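Local structure of salivary cystatin-L (Ixodes scapularis, 4ZM8) at residues N58-L63 with T93-E98; Y25-W30 with D41-V46. The protein inhibits host cysteine proteases, notably cathepsins L and S, and so helps suppress the host immune response to tick saliva during feeding. All blocks are in the same frame, centred on the assembly; numbering follows the deposited sequence.

Contact 1. Residues N58-L63 with T93-E98; sequences NYRLTL and TTVVFE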
# COMPACT_ATOMS: atom_id res chain seq x y z
N ASN A 58 4.32 -7.47 -7.18
CA ASN A 58 2.89 -7.65 -7.00
C ASN A 58 2.37 -8.77 -7.90
O ASN A 58 2.62 -8.76 -9.10
CB ASN A 58 2.14 -6.35 -7.28
CG ASN A 58 1.82 -5.59 -6.02
OD1 ASN A 58 1.82 -6.15 -4.94
ND2 ASN A 58 1.53 -4.31 -6.16
N TYR A 59 1.68 -9.74 -7.33
CA TYR A 59 1.06 -10.79 -8.12
C TYR A 59 -0.46 -10.63 -8.12
O TYR A 59 -1.11 -10.89 -7.11
CB TYR A 59 1.43 -12.17 -7.59
CG TYR A 59 2.91 -12.44 -7.56
CD1 TYR A 59 3.72 -11.93 -6.55
CD2 TYR A 59 3.51 -13.21 -8.54
CE1 TYR A 59 5.07 -12.18 -6.52
CE2 TYR A 59 4.87 -13.47 -8.52
CZ TYR A 59 5.65 -12.95 -7.51
OH TYR A 59 7.00 -13.20 -7.49
N ARG A 60 -1.04 -10.20 -9.23
CA ARG A 60 -2.48 -10.19 -9.32
C ARG A 60 -2.97 -11.55 -9.80
O ARG A 60 -2.53 -12.05 -10.83
CB ARG A 60 -2.97 -9.08 -10.24
CG ARG A 60 -4.45 -8.81 -10.11
CD ARG A 60 -4.77 -7.40 -10.55
NE ARG A 60 -4.37 -7.15 -11.93
CZ ARG A 60 -4.21 -5.94 -12.46
NH1 ARG A 60 -4.40 -4.85 -11.73
NH2 ARG A 60 -3.84 -5.82 -13.73
N LEU A 61 -3.88 -12.16 -9.04
CA LEU A 61 -4.34 -13.50 -9.36
C LEU A 61 -5.82 -13.56 -9.72
O LEU A 61 -6.68 -13.02 -9.01
CB LEU A 61 -4.07 -14.44 -8.19
CG LEU A 61 -2.59 -14.43 -7.78
CD1 LEU A 61 -2.30 -15.46 -6.72
CD2 LEU A 61 -1.70 -14.63 -8.98
N THR A 62 -6.13 -14.20 -10.83
CA THR A 62 -7.52 -14.56 -11.05
C THR A 62 -7.65 -16.04 -10.76
O THR A 62 -6.89 -16.86 -11.28
CB THR A 62 -8.00 -14.22 -12.47
OG1 THR A 62 -7.40 -12.98 -12.88
CG2 THR A 62 -9.52 -14.06 -12.49
N LEU A 63 -8.61 -16.38 -9.89
CA LEU A 63 -8.72 -17.74 -9.38
C LEU A 63 -10.11 -18.30 -9.44
O LEU A 63 -11.09 -17.57 -9.27
CB LEU A 63 -8.25 -17.80 -7.93
CG LEU A 63 -6.83 -17.36 -7.64
CD1 LEU A 63 -6.56 -17.52 -6.17
CD2 LEU A 63 -5.87 -18.18 -8.49
N THR A 93 -10.56 -12.28 -7.47
CA THR A 93 -9.31 -11.59 -7.76
C THR A 93 -8.62 -11.15 -6.49
O THR A 93 -9.27 -10.77 -5.51
CB THR A 93 -9.52 -10.36 -8.66
OG1 THR A 93 -10.44 -10.68 -9.72
CG2 THR A 93 -8.20 -9.92 -9.27
N THR A 94 -7.29 -11.19 -6.51
CA THR A 94 -6.52 -10.81 -5.35
C THR A 94 -5.12 -10.42 -5.77
O THR A 94 -4.57 -10.98 -6.73
CB THR A 94 -6.45 -11.95 -4.30
OG1 THR A 94 -5.98 -11.44 -3.05
CG2 THR A 94 -5.53 -13.09 -4.75
N VAL A 95 -4.53 -9.47 -5.05
CA VAL A 95 -3.13 -9.16 -5.26
C VAL A 95 -2.32 -9.67 -4.08
O VAL A 95 -2.75 -9.58 -2.94
CB VAL A 95 -2.86 -7.66 -5.41
CG1 VAL A 95 -1.45 -7.45 -5.96
CG2 VAL A 95 -3.90 -7.01 -6.31
N VAL A 96 -1.15 -10.22 -4.38
CA VAL A 96 -0.25 -10.72 -3.37
C VAL A 96 1.10 -10.07 -3.56
O VAL A 96 1.82 -10.36 -4.52
CB VAL A 96 -0.08 -12.26 -3.45
CG1 VAL A 96 1.02 -12.73 -2.48
CG2 VAL A 96 -1.39 -12.96 -3.18
N PHE A 97 1.45 -9.17 -2.64
CA PHE A 97 2.77 -8.58 -2.63
C PHE A 97 3.75 -9.50 -1.92
O PHE A 97 3.41 -10.14 -0.93
CB PHE A 97 2.76 -7.22 -1.95
CG PHE A 97 4.12 -6.58 -1.88
CD1 PHE A 97 4.64 -5.93 -2.97
CD2 PHE A 97 4.88 -6.67 -0.73
CE1 PHE A 97 5.89 -5.35 -2.92
CE2 PHE A 97 6.13 -6.11 -0.67
CZ PHE A 97 6.64 -5.44 -1.77
N GLU A 98 4.98 -9.55 -2.43
CA GLU A 98 6.04 -10.29 -1.78
C GLU A 98 7.32 -9.46 -1.79
O GLU A 98 7.83 -9.11 -2.85
CB GLU A 98 6.25 -11.63 -2.48
CG GLU A 98 7.41 -12.45 -1.94
CD GLU A 98 7.45 -13.85 -2.53
OE1 GLU A 98 7.44 -13.98 -3.77
OE2 GLU A 98 7.46 -14.83 -1.74
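Y59 and V96 face each other as a hydrogen-bonded pair of the antiparallel cystatin sheet, where 58-63, on the long strand 39-68, runs beside 93-98. Y59 N gives its proton to V96 O (2.9 Å) and Y59 O accepts one from V96 N; two further backbone bonds join L61 and T94. The Y59 side chain has CG beside the backbone N (chi1 -58°), which brings the CD1 edge of the ring up to the V96 carbonyl, V96 O lying near the ring plane, 3.2 Å from CD1. Y59, L61, T94 and V96 share one face of the sheet, and there T94 CG2 packs 4.0 Å from L61 CB. In the dimer this face is covered by the second subunit, whose E18 lies on Y59.

On the face of N58, R60, T93, V95 and F97, N58 reaches both F97 and V95 with its amide. Its OD1 lies 3.3 Å from F97 CB and at the edge of the F97 ring, the amide and ring planes being nearly perpendicular (81°), while CG rests on V95 CG1. N58 ND2 turns to Q52 of the second subunit, a hydrogen bond consistent with this orientation of the amide. That chain also continues the sheet beyond 58-63.

At the other end of this face T93 makes its contact through the methyl group. CG2, anti to the backbone N, runs alongside R60, whose NE forms a salt bridge with E50 and whose guanidinium a cation-pi contact with Y7, both of the second subunit; T93 CG2 meets R60 CG at 4.0 Å and L61 O at 3.5 Å.

Contact 2. Residues Y25-W30 with D41-V46; sequences YATSTW and DTVAEV
T27 on helix 25-30 presses its methyl group against D41 on strand 41-43, joining the long helix of the cystatin fold to the strand that follows it. Helix 25-30 and strand 41-43 run almost antiparallel (174°), their axes 6.9 Å apart at closest. The chain turns a corner at A44, and of 41-46 only D41, T42 and V43 touch 25-30; V46, past the bend, packs on L20 earlier in the helix.

Van der Waals packing carries the contact. T27 CG2, anti to the backbone N, points across to the strand and lies 3.4 Å from D41 O and 3.6 Å from D41 CB. On the other branch, T27 OG1 meets V43 CG2 at 3.7 Å; V43 also leans on A23 and H24 of the same helix.

Hydrogen bonds pin the polar groups to partners beyond the two segments. T27 OG1 bonds to A23 O one helical turn earlier, so the hydroxyl has its polar partner within the helix, and S31 OG, just past 25-30, bonds to D41 N and thereby ties helix to strand.

Charged and aromatic groups come together where the second subunit takes part: its R90 forms a salt bridge with D41 OD2, and its F109 stacks on the W30 ring. Within the chain, that same carboxylate oxygen approaches the ring edge, near its plane, with D41 OD2 4.0 Å from W30 CZ3.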
# COMPACT_ATOMS: atom_id res chain seq x y z
N TYR A 25 5.77 19.24 -1.32
CA TYR A 25 4.85 18.45 -2.13
C TYR A 25 3.80 17.74 -1.29
O TYR A 25 2.61 17.82 -1.59
CB TYR A 25 5.59 17.40 -2.95
CG TYR A 25 4.61 16.48 -3.64
CD1 TYR A 25 3.89 16.90 -4.75
CD2 TYR A 25 4.38 15.19 -3.16
CE1 TYR A 25 2.97 16.07 -5.37
CE2 TYR A 25 3.46 14.35 -3.77
CZ TYR A 25 2.76 14.80 -4.88
OH TYR A 25 1.84 13.96 -5.50
N ALA A 26 4.23 17.05 -0.24
CA ALA A 26 3.31 16.35 0.64
C ALA A 26 2.32 17.28 1.32
O ALA A 26 1.13 16.99 1.39
CB ALA A 26 4.07 15.56 1.69
N THR A 27 2.80 18.41 1.84
CA THR A 27 1.97 19.34 2.61
C THR A 27 0.96 20.09 1.75
O THR A 27 -0.21 20.22 2.13
CB THR A 27 2.82 20.38 3.34
OG1 THR A 27 3.81 19.73 4.14
CG2 THR A 27 1.94 21.20 4.24
N SER A 28 1.42 20.60 0.61
CA SER A 28 0.55 21.33 -0.29
C SER A 28 -0.58 20.44 -0.79
O SER A 28 -1.75 20.83 -0.75
CB SER A 28 1.35 21.88 -1.46
OG SER A 28 2.01 20.84 -2.16
N THR A 29 -0.19 19.25 -1.24
CA THR A 29 -1.08 18.22 -1.77
C THR A 29 -2.15 17.77 -0.78
O THR A 29 -3.33 17.68 -1.12
CB THR A 29 -0.28 16.99 -2.19
OG1 THR A 29 0.68 17.35 -3.18
CG2 THR A 29 -1.20 15.89 -2.72
N TRP A 30 -1.72 17.48 0.45
CA TRP A 30 -2.63 16.93 1.43
C TRP A 30 -3.66 17.96 1.89
O TRP A 30 -4.85 17.68 1.88
CB TRP A 30 -1.85 16.38 2.63
CG TRP A 30 -2.76 15.95 3.74
CD1 TRP A 30 -3.50 14.80 3.79
CD2 TRP A 30 -3.05 16.67 4.94
NE1 TRP A 30 -4.23 14.76 4.96
CE2 TRP A 30 -3.97 15.90 5.68
CE3 TRP A 30 -2.62 17.89 5.46
CZ2 TRP A 30 -4.46 16.32 6.91
CZ3 TRP A 30 -3.12 18.30 6.68
CH2 TRP A 30 -4.02 17.52 7.39
N ASP A 41 -1.60 24.67 3.68
CA ASP A 41 -0.64 24.49 4.76
C ASP A 41 0.72 24.49 4.11
O ASP A 41 0.84 24.18 2.93
CB ASP A 41 -0.85 23.18 5.51
CG ASP A 41 -1.95 23.26 6.53
OD1 ASP A 41 -2.42 24.40 6.82
OD2 ASP A 41 -2.34 22.19 7.06
N THR A 42 1.75 24.85 4.87
CA THR A 42 3.10 24.76 4.32
C THR A 42 4.08 24.22 5.36
O THR A 42 3.69 23.80 6.46
CB THR A 42 3.58 26.13 3.80
OG1 THR A 42 4.73 25.94 2.95
CG2 THR A 42 3.93 27.06 4.96
N VAL A 43 5.34 24.17 5.00
CA VAL A 43 6.33 23.67 5.92
C VAL A 43 6.94 24.81 6.75
O VAL A 43 7.59 25.72 6.21
CB VAL A 43 7.42 22.92 5.18
CG1 VAL A 43 8.41 22.29 6.16
CG2 VAL A 43 6.78 21.88 4.27
N ALA A 44 6.69 24.78 8.05
CA ALA A 44 7.46 25.57 9.00
C ALA A 44 8.82 24.90 9.19
O ALA A 44 9.85 25.54 9.01
CB ALA A 44 6.73 25.71 10.33
N GLU A 45 8.82 23.61 9.53
CA GLU A 45 10.08 22.89 9.72
C GLU A 45 10.05 21.40 9.47
O GLU A 45 9.16 20.70 9.94
CB GLU A 45 10.59 23.09 11.14
CG GLU A 45 11.94 22.48 11.34
CD GLU A 45 12.64 23.05 12.53
OE1 GLU A 45 13.29 24.11 12.37
OE2 GLU A 45 12.52 22.46 13.63
N VAL A 46 11.06 20.92 8.75
CA VAL A 46 11.35 19.49 8.68
C VAL A 46 12.09 19.03 9.93
O VAL A 46 13.30 19.20 10.09
CB VAL A 46 12.20 19.14 7.45
CG1 VAL A 46 12.52 17.65 7.45
CG2 VAL A 46 11.52 19.56 6.17

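How the contacts relate
Contacts 1 and 2 both use strand 39-68, at distant parts of it, their centres 34 Å apart and their nearest atoms about 18 Å, so they do not touch within one chain. They come together through the dimer: A26, on the helix of contact 2, packs on V96 of the second subunit, part of contact 1 there. Such an exchange of helix 17-32 and the first part of strand 39-68 is consistent with domain swapping, as in cystatin C dimers. G5, the reactive site inferred by similarity, lies about 11 Å from the F97 side chain, whereas contact 2 is away from it. The dimer is predicted to be inactive and probably does not form in vivo.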